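Local coordinates for protein AAR187Cp (Eremothecium gossypii, PDB 3ZIL) that probably regulates sister-chromatid cohesion by acting on cohesin through its C-terminal, all-helical Wapl-type domain, at residues L24-S29 with N42-L46; H65-W69 with I90-L96; L327-A331 with L349-L353. One frame throughout, in Å; residues are numbered along the deposited sequence.

Overall arrangement
The all-helical domain packs helix against helix along its length, and these three contacts sample its two ends. Interactions 1 and 2 adjoin, their centres about 13 Å apart: Leu24 and Leu28 of the first rest on Val68 of the second, so helices 20-27, 36-52, 54-72 and 81-93 join one N-terminal bundle. Interaction 3 lies on the opposite side of the chain's centre, its centre about 67 Å from that of interaction 1 and about 55 Å from that of interaction 2. Interaction 1 is partly buried and runs from leucine packing to an exposed arginine; interaction 2 is buried and pairs aromatic rings with the end of a helix; interaction 3, also buried, is almost wholly aliphatic.

Interaction 1 of 3, residues L24-S29 with N42-L46; sequences LDFILS and NMLRL
Ile27 and Asn42 pass alongside one another, pointing opposite ways, where the end of helix 20-27 meets helix 36-52, their CA atoms only 5.6 Å apart. Followed outward, the Asn42 side chain shows how one residue can serve both apolar packing and polar bonding. Its CB lies 3.9 Å from Ile27 CG1 and also touches the main-chain oxygen of Ile27. CG stands anti to the carbonyl carbon of its own residue (chi1 -73°), which carries the amide toward the turn after helix 20-27. At the tip the amide divides: ND2 brushes Ile27 CD1, while OD1 accepts a hydrogen bond from Ser29 OG at 2.9 Å. The hydroxyl approaches in the carbonyl plane, with a C=O...donor angle of 153°. Ile27 O also lies near OD1, at 3.4 Å, but both are acceptors and form no bond.

One turn along helix 36-52, the extended Arg45 side chain crosses Ile27; CD of the arginine is 3.7 Å from CD1 of the isoleucine. Further out, Arg45 NH1 comes 3.7 Å from CE1 of Phe26, the two flat groups inclined by 58°, on the exposed flank of the contact. On the inner flank Leu46 closes the packing, its CB near Ile27 CG1 and its CD1 4.2 Å from Leu24 CD2.

Leu28, the centre of an inverse gamma turn, takes the chain out of the helix and packs on helix 54-72, where Trp71 NE1 donates to Ser29 O. Ser29 is thus gripped through both its hydroxyl and its carbonyl. The chemistry implies a graded seam: leucine and isoleucine provide the buried grip, the serine-asparagine bond ties the helix exit to helix 36-52, and the arginine lends mainly its aliphatic stem.

Interaction 2 of 3, residues H65-W69 with I90-L96; sequences HREVW and IADKIPL
The torsions of His65 and Trp69 put CG of each anti to its backbone N (chi1 -156° and -170°), carrying both rings toward the end of helix 81-93, while Leu96, its CG anti to the carbonyl carbon, brings its two methyls back over them. His65 NE2 donates to Ile94 O at 2.9 Å with an N-H...O angle of 158°; the oxygen lies in the imidazole plane, although the donor stands above the carbonyl plane. Pro95 O meets the same ring edge at CE1. Leu96 spans both aromatics: CD2 sits 3.9 Å from the His65 ring centroid, and CD1 is 3.4 Å from the centroid of the Trp69 five-membered ring, both CH-pi contacts over a face. The far rim of the indole reaches Ala91, with CH2 4.0 Å from CB, and CZ3 meets Ile94 O edge-on. Beside the histidine, Val68 CG1 packs on Ile94 CD1 at 3.9 Å. Trp69 NE1 turns elsewhere, donating to Arg102 O, and Trp103 meets the indole edge-to-face. Helix 54-72 is thereby joined to the exit of helix 81-93, where Ile90, and Ile94 just beyond the helix, also pack on Met50 of helix 36-52, and Ala91 touches Ile154 of helix 147-158.

Interaction 3 of 3, residues L327-A331 with L349-L353; sequences LLVYA and LKSEL
Leu353 and Leu349, one turn apart on helix 343-360, reach helix 321-336 with their branched ends and make the close part of this contact. Leu353 straddles two residues: CD1 meets the methyl of Ala331, 3.8 Å from its CB, while CD2 lies against the backbone of Leu328, 3.7 Å from CA. Leu349 divides its methyls in a similar way. With CG anti to the backbone N (chi1 180°), it extends toward the facing helix, where CD1 is 4.0 Å from Leu327 CB and also rests on that residue's carbonyl oxygen. Its CD2 is 4.1 Å from Ala331 CB, so the small alanine receives a methyl from each leucine.

The packing is sparser at the flanks. Tyr330 makes just a grazing approach, its CD2 4.4 Å from Leu349 CD2. Leu327 CD1 meets Glu352 chiefly at CB, 4.1 Å away, and the glutamate bends at chi2 (-60°), so that its carboxylate turns from helix 321-336 on the partly exposed side of the contact. The acidic residue therefore contributes the aliphatic root of its side chain to the interface, leaving the buried part to hydrocarbon.

The short helical segments run 132° apart in direction, with their axes 10.5 Å apart at closest approach; branched leucine ends bridge this distance, one methyl of each meeting Ala331 and the other lying against the backbone of Leu327 or Leu328. Other helices enclose the pair: Phe308 of helix 304-313 stacks on Tyr330 and touches both Leu327 and Leu349. Leu328 and Leu353 turn toward helix 365-375, meeting Ile371 and Val374 respectively, while Val329 packs on helix 272-289.

Interaction 1 of 3, residues L24-S29 with N42-L46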
loop_
_atom_site.group_PDB
_atom_site.type_symbol
_atom_site.label_atom_id
_atom_site.label_comp_id
_atom_site.label_asym_id
_atom_site.label_seq_id
_atom_site.Cartn_x
_atom_site.Cartn_y
_atom_site.Cartn_z
ATOM N N LEU A 24 -12.518 -2.160 38.117
ATOM C CA LEU A 24 -11.447 -2.714 37.295
ATOM C C LEU A 24 -10.866 -3.951 37.886
ATOM O O LEU A 24 -10.553 -4.898 37.151
ATOM C CB LEU A 24 -10.343 -1.707 37.078
ATOM C CG LEU A 24 -10.625 -0.738 35.947
ATOM C CD1 LEU A 24 -9.281 -0.104 35.578
ATOM C CD2 LEU A 24 -11.249 -1.380 34.712
ATOM N N ASP A 25 -10.749 -3.965 39.219
ATOM C CA ASP A 25 -10.390 -5.198 39.939
ATOM C C ASP A 25 -11.364 -6.299 39.579
ATOM O O ASP A 25 -11.003 -7.435 39.458
ATOM C CB ASP A 25 -10.441 -5.015 41.460
ATOM C CG ASP A 25 -9.428 -4.017 41.956
ATOM O OD1 ASP A 25 -8.482 -3.697 41.214
ATOM O OD2 ASP A 25 -9.592 -3.517 43.075
ATOM N N PHE A 26 -12.626 -5.943 39.453
ATOM C CA PHE A 26 -13.577 -6.947 39.149
ATOM C C PHE A 26 -13.417 -7.449 37.707
ATOM O O PHE A 26 -13.328 -8.652 37.455
ATOM C CB PHE A 26 -15.001 -6.432 39.412
ATOM C CG PHE A 26 -16.055 -7.382 38.939
ATOM C CD1 PHE A 26 -16.506 -7.331 37.611
ATOM C CD2 PHE A 26 -16.557 -8.376 39.798
ATOM C CE1 PHE A 26 -17.472 -8.214 37.164
ATOM C CE2 PHE A 26 -17.514 -9.279 39.349
ATOM C CZ PHE A 26 -17.969 -9.197 38.032
ATOM N N ILE A 27 -13.421 -6.525 36.754
ATOM C CA ILE A 27 -13.508 -6.882 35.336
ATOM C C ILE A 27 -12.186 -7.526 34.884
ATOM O O ILE A 27 -12.167 -8.387 33.981
ATOM C CB ILE A 27 -13.814 -5.640 34.450
ATOM C CG1 ILE A 27 -14.725 -6.037 33.306
ATOM C CG2 ILE A 27 -12.546 -5.007 33.927
ATOM C CD1 ILE A 27 -16.113 -6.396 33.803
ATOM N N LEU A 28 -11.100 -7.157 35.534
ATOM C CA LEU A 28 -9.805 -7.723 35.122
ATOM C C LEU A 28 -9.560 -9.053 35.834
ATOM O O LEU A 28 -8.555 -9.243 36.554
ATOM C CB LEU A 28 -8.635 -6.732 35.302
ATOM C CG LEU A 28 -8.768 -5.350 34.602
ATOM C CD1 LEU A 28 -7.684 -4.392 35.109
ATOM C CD2 LEU A 28 -8.793 -5.414 33.050
ATOM N N SER A 29 -10.441 -10.019 35.571
ATOM C CA SER A 29 -10.378 -11.330 36.273
ATOM C C SER A 29 -9.198 -12.154 35.715
ATOM O O SER A 29 -9.008 -12.211 34.515
ATOM C CB SER A 29 -11.690 -12.101 36.045
ATOM O OG SER A 29 -11.982 -12.099 34.652
ATOM N N ASN A 42 -16.222 -10.304 30.001
ATOM C CA ASN A 42 -15.665 -9.196 30.753
ATOM C C ASN A 42 -15.067 -8.195 29.753
ATOM O O ASN A 42 -15.180 -6.996 29.969
ATOM C CB ASN A 42 -14.572 -9.634 31.748
ATOM C CG ASN A 42 -15.168 -10.381 32.974
ATOM O OD1 ASN A 42 -14.461 -10.903 33.782
ATOM N ND2 ASN A 42 -16.444 -10.400 33.080
ATOM N N MET A 43 -14.401 -8.681 28.715
ATOM C CA MET A 43 -13.708 -7.696 27.776
ATOM C C MET A 43 -14.806 -6.860 27.083
ATOM O O MET A 43 -14.663 -5.620 26.853
ATOM C CB MET A 43 -12.778 -8.431 26.764
ATOM C CG MET A 43 -11.985 -7.433 25.837
ATOM S SD MET A 43 -10.913 -8.525 24.810
ATOM C CE MET A 43 -9.717 -9.189 25.973
ATOM N N LEU A 44 -15.894 -7.534 26.724
ATOM C CA LEU A 44 -17.023 -6.817 26.111
ATOM C C LEU A 44 -17.582 -5.699 26.970
ATOM O O LEU A 44 -17.802 -4.529 26.533
ATOM C CB LEU A 44 -18.131 -7.802 25.682
ATOM C CG LEU A 44 -19.464 -7.209 25.140
ATOM C CD1 LEU A 44 -19.078 -6.372 23.891
ATOM C CD2 LEU A 44 -20.502 -8.272 24.781
ATOM N N ARG A 45 -17.798 -6.031 28.227
ATOM C CA ARG A 45 -18.327 -5.128 29.160
ATOM C C ARG A 45 -17.338 -3.979 29.401
ATOM O O ARG A 45 -17.742 -2.817 29.546
ATOM C CB ARG A 45 -18.665 -5.934 30.408
ATOM C CG ARG A 45 -18.966 -5.089 31.639
ATOM C CD ARG A 45 -19.597 -6.031 32.706
ATOM N NE ARG A 45 -20.075 -5.215 33.794
ATOM C CZ ARG A 45 -20.432 -5.645 34.993
ATOM N NH1 ARG A 45 -20.372 -6.938 35.302
ATOM N NH2 ARG A 45 -20.825 -4.741 35.908
ATOM N N LEU A 46 -16.031 -4.270 29.375
ATOM C CA LEU A 46 -15.017 -3.214 29.513
ATOM C C LEU A 46 -15.014 -2.199 28.343
ATOM O O LEU A 46 -14.946 -0.945 28.571
ATOM C CB LEU A 46 -13.644 -3.850 29.651
ATOM C CG LEU A 46 -12.407 -2.954 29.550
ATOM C CD1 LEU A 46 -12.439 -1.957 30.699
ATOM C CD2 LEU A 46 -11.073 -3.752 29.419
#

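Interaction 2 of 3, residues H65-W69 with I90-L96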
loop_
_atom_site.group_PDB
_atom_site.type_symbol
_atom_site.label_atom_id
_atom_site.label_comp_id
_atom_site.label_asym_id
_atom_site.label_seq_id
_atom_site.Cartn_x
_atom_site.Cartn_y
_atom_site.Cartn_z
ATOM N N HIS A 65 -2.813 1.743 33.070
ATOM C CA HIS A 65 -2.669 1.431 31.687
ATOM C C HIS A 65 -1.959 0.076 31.495
ATOM O O HIS A 65 -2.437 -0.818 30.767
ATOM C CB HIS A 65 -1.932 2.575 31.005
ATOM C CG HIS A 65 -2.208 2.679 29.525
ATOM N ND1 HIS A 65 -1.662 3.649 28.738
ATOM C CD2 HIS A 65 -3.018 1.871 28.679
ATOM C CE1 HIS A 65 -2.105 3.476 27.467
ATOM N NE2 HIS A 65 -2.924 2.364 27.443
ATOM N N ARG A 66 -0.845 -0.149 32.181
ATOM C CA ARG A 66 -0.146 -1.419 31.990
ATOM C C ARG A 66 -0.948 -2.636 32.437
ATOM O O ARG A 66 -0.911 -3.648 31.766
ATOM C CB ARG A 66 1.201 -1.475 32.710
ATOM C CG ARG A 66 1.612 -2.963 32.838
ATOM C CD ARG A 66 2.597 -3.287 33.918
ATOM N NE ARG A 66 2.215 -2.856 35.265
ATOM C CZ ARG A 66 1.538 -3.648 36.087
ATOM N NH1 ARG A 66 1.134 -4.850 35.669
ATOM N NH2 ARG A 66 1.248 -3.239 37.302
ATOM N N GLU A 67 -1.699 -2.562 33.535
ATOM C CA GLU A 67 -2.411 -3.766 33.976
ATOM C C GLU A 67 -3.597 -4.049 32.994
ATOM O O GLU A 67 -3.870 -5.235 32.655
ATOM C CB GLU A 67 -2.978 -3.583 35.408
ATOM C CG GLU A 67 -3.600 -4.834 35.989
ATOM C CD GLU A 67 -4.424 -4.594 37.250
ATOM O OE1 GLU A 67 -4.297 -3.508 37.853
ATOM O OE2 GLU A 67 -5.215 -5.494 37.632
ATOM N N VAL A 68 -4.317 -2.981 32.580
ATOM C CA VAL A 68 -5.448 -3.196 31.648
ATOM C C VAL A 68 -4.907 -3.815 30.307
ATOM O O VAL A 68 -5.483 -4.737 29.747
ATOM C CB VAL A 68 -6.282 -1.865 31.441
ATOM C CG1 VAL A 68 -7.275 -1.919 30.262
ATOM C CG2 VAL A 68 -7.036 -1.576 32.699
ATOM N N TRP A 69 -3.768 -3.307 29.826
ATOM C CA TRP A 69 -3.205 -3.739 28.546
ATOM C C TRP A 69 -2.763 -5.170 28.649
ATOM O O TRP A 69 -3.038 -5.942 27.758
ATOM C CB TRP A 69 -2.005 -2.870 28.161
ATOM C CG TRP A 69 -1.479 -3.065 26.729
ATOM C CD1 TRP A 69 -0.486 -3.961 26.273
ATOM C CD2 TRP A 69 -1.943 -2.350 25.524
ATOM N NE1 TRP A 69 -0.305 -3.857 24.905
ATOM C CE2 TRP A 69 -1.126 -2.853 24.400
ATOM C CE3 TRP A 69 -2.874 -1.324 25.290
ATOM C CZ2 TRP A 69 -1.269 -2.350 23.125
ATOM C CZ3 TRP A 69 -2.999 -0.804 23.994
ATOM C CH2 TRP A 69 -2.223 -1.312 22.936
ATOM N N ILE A 90 -9.575 -1.782 21.986
ATOM C CA ILE A 90 -8.709 -1.439 23.066
ATOM C C ILE A 90 -7.410 -0.778 22.559
ATOM O O ILE A 90 -6.999 0.302 23.074
ATOM C CB ILE A 90 -8.403 -2.684 23.943
ATOM C CG1 ILE A 90 -9.693 -3.139 24.606
ATOM C CG2 ILE A 90 -7.222 -2.414 24.899
ATOM C CD1 ILE A 90 -10.323 -2.037 25.437
ATOM N N ALA A 91 -6.731 -1.418 21.613
ATOM C CA ALA A 91 -5.479 -0.848 21.096
ATOM C C ALA A 91 -5.728 0.549 20.546
ATOM O O ALA A 91 -4.934 1.468 20.761
ATOM C CB ALA A 91 -4.890 -1.704 19.989
ATOM N N ASP A 92 -6.805 0.689 19.790
ATOM C CA ASP A 92 -7.197 2.000 19.269
ATOM C C ASP A 92 -7.711 3.016 20.332
ATOM O O ASP A 92 -7.489 4.185 20.167
ATOM C CB ASP A 92 -8.211 1.804 18.172
ATOM C CG ASP A 92 -8.500 3.068 17.352
ATOM O OD1 ASP A 92 -7.556 3.871 17.126
ATOM O OD2 ASP A 92 -9.708 3.185 16.887
ATOM N N LYS A 93 -8.360 2.575 21.404
ATOM C CA LYS A 93 -9.026 3.485 22.337
ATOM C C LYS A 93 -8.006 3.964 23.359
ATOM O O LYS A 93 -8.080 5.110 23.767
ATOM C CB LYS A 93 -10.160 2.750 23.079
ATOM C CG LYS A 93 -11.098 3.671 23.841
ATOM C CD LYS A 93 -11.689 4.786 22.977
ATOM C CE LYS A 93 -12.130 5.911 23.897
ATOM N NZ LYS A 93 -13.343 6.511 23.304
ATOM N N ILE A 94 -7.024 3.122 23.727
ATOM C CA ILE A 94 -6.023 3.507 24.751
ATOM C C ILE A 94 -4.723 2.949 24.309
ATOM O O ILE A 94 -4.190 1.974 24.916
ATOM C CB ILE A 94 -6.354 2.944 26.166
ATOM C CG1 ILE A 94 -6.660 1.417 26.065
ATOM C CG2 ILE A 94 -7.507 3.773 26.810
ATOM C CD1 ILE A 94 -6.676 0.667 27.429
ATOM N N PRO A 95 -4.204 3.526 23.224
ATOM C CA PRO A 95 -2.966 3.064 22.638
ATOM C C PRO A 95 -1.795 3.336 23.600
ATOM O O PRO A 95 -1.786 4.361 24.306
ATOM C CB PRO A 95 -2.833 3.972 21.366
ATOM C CG PRO A 95 -3.642 5.209 21.694
ATOM C CD PRO A 95 -4.835 4.597 22.418
ATOM N N LEU A 96 -0.811 2.445 23.648
ATOM C CA LEU A 96 0.449 2.752 24.361
ATOM C C LEU A 96 1.269 3.732 23.515
ATOM O O LEU A 96 0.960 3.922 22.323
ATOM C CB LEU A 96 1.302 1.477 24.544
ATOM C CG LEU A 96 0.611 0.282 25.199
ATOM C CD1 LEU A 96 1.464 -0.960 25.005
ATOM C CD2 LEU A 96 0.401 0.621 26.679
#

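Interaction 3 of 3, residues L327-A331 with L349-L353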
loop_
_atom_site.group_PDB
_atom_site.type_symbol
_atom_site.label_atom_id
_atom_site.label_comp_id
_atom_site.label_asym_id
_atom_site.label_seq_id
_atom_site.Cartn_x
_atom_site.Cartn_y
_atom_site.Cartn_z
ATOM N N LEU A 327 8.484 11.273 -22.762
ATOM C CA LEU A 327 9.468 11.209 -23.850
ATOM C C LEU A 327 10.569 10.190 -23.528
ATOM O O LEU A 327 11.086 9.518 -24.407
ATOM C CB LEU A 327 10.114 12.583 -24.021
ATOM C CG LEU A 327 9.196 13.659 -24.614
ATOM C CD1 LEU A 327 9.900 15.022 -24.763
ATOM C CD2 LEU A 327 8.611 13.252 -25.943
ATOM N N LEU A 328 10.974 10.151 -22.257
ATOM C CA LEU A 328 11.946 9.171 -21.816
ATOM C C LEU A 328 11.382 7.761 -22.043
ATOM O O LEU A 328 12.099 6.881 -22.551
ATOM C CB LEU A 328 12.322 9.408 -20.334
ATOM C CG LEU A 328 13.195 8.359 -19.649
ATOM C CD1 LEU A 328 14.471 8.099 -20.408
ATOM C CD2 LEU A 328 13.495 8.781 -18.208
ATOM N N VAL A 329 10.132 7.540 -21.640
ATOM C CA VAL A 329 9.581 6.202 -21.741
ATOM C C VAL A 329 9.478 5.871 -23.254
ATOM O O VAL A 329 9.877 4.782 -23.688
ATOM C CB VAL A 329 8.214 6.066 -21.021
ATOM C CG1 VAL A 329 7.463 4.824 -21.518
ATOM C CG2 VAL A 329 8.379 6.101 -19.473
ATOM N N TYR A 330 9.006 6.839 -24.039
ATOM C CA TYR A 330 8.992 6.723 -25.505
ATOM C C TYR A 330 10.378 6.358 -26.148
ATOM O O TYR A 330 10.461 5.478 -26.984
ATOM C CB TYR A 330 8.429 7.996 -26.148
ATOM C CG TYR A 330 8.441 7.843 -27.654
ATOM C CD1 TYR A 330 7.674 6.849 -28.289
ATOM C CD2 TYR A 330 9.257 8.649 -28.440
ATOM C CE1 TYR A 330 7.734 6.684 -29.662
ATOM C CE2 TYR A 330 9.307 8.494 -29.810
ATOM C CZ TYR A 330 8.550 7.509 -30.404
ATOM O OH TYR A 330 8.618 7.378 -31.768
ATOM N N ALA A 331 11.433 7.026 -25.746
ATOM C CA ALA A 331 12.787 6.763 -26.272
ATOM C C ALA A 331 13.134 5.288 -26.051
ATOM O O ALA A 331 13.719 4.647 -26.944
ATOM C CB ALA A 331 13.785 7.654 -25.571
ATOM N N LEU A 349 14.431 14.979 -29.416
ATOM C CA LEU A 349 14.282 14.014 -28.320
ATOM C C LEU A 349 15.551 14.054 -27.445
ATOM O O LEU A 349 15.464 14.287 -26.231
ATOM C CB LEU A 349 13.995 12.599 -28.890
ATOM C CG LEU A 349 13.800 11.387 -27.939
ATOM C CD1 LEU A 349 12.752 11.713 -26.867
ATOM C CD2 LEU A 349 13.368 10.192 -28.766
ATOM N N LYS A 350 16.726 13.916 -28.093
ATOM C CA LYS A 350 18.036 13.893 -27.437
ATOM C C LYS A 350 18.149 15.147 -26.620
ATOM O O LYS A 350 18.518 15.122 -25.454
ATOM C CB LYS A 350 19.142 13.804 -28.492
ATOM C CG LYS A 350 20.567 14.076 -28.017
ATOM C CD LYS A 350 21.601 13.680 -29.086
ATOM C CE LYS A 350 22.928 14.368 -28.864
ATOM N NZ LYS A 350 22.623 15.753 -28.387
ATOM N N SER A 351 17.725 16.244 -27.229
ATOM C CA SER A 351 17.845 17.564 -26.633
ATOM C C SER A 351 16.892 17.821 -25.451
ATOM O O SER A 351 17.246 18.435 -24.483
ATOM C CB SER A 351 17.671 18.579 -27.767
ATOM O OG SER A 351 17.624 19.840 -27.231
ATOM N N GLU A 352 15.676 17.337 -25.534
ATOM C CA GLU A 352 14.724 17.480 -24.429
ATOM C C GLU A 352 15.131 16.515 -23.281
ATOM O O GLU A 352 15.068 16.874 -22.114
ATOM C CB GLU A 352 13.307 17.210 -24.906
ATOM C CG GLU A 352 12.712 18.285 -25.832
ATOM C CD GLU A 352 12.606 19.691 -25.219
ATOM O OE1 GLU A 352 12.450 19.845 -23.999
ATOM O OE2 GLU A 352 12.654 20.683 -25.978
ATOM N N LEU A 353 15.671 15.364 -23.639
ATOM C CA LEU A 353 16.157 14.395 -22.662
ATOM C C LEU A 353 17.344 14.931 -21.878
ATOM O O LEU A 353 17.408 14.763 -20.642
ATOM C CB LEU A 353 16.397 13.031 -23.324
ATOM C CG LEU A 353 15.135 12.220 -23.675
ATOM C CD1 LEU A 353 15.449 10.827 -24.268
ATOM C CD2 LEU A 353 14.180 12.097 -22.493
#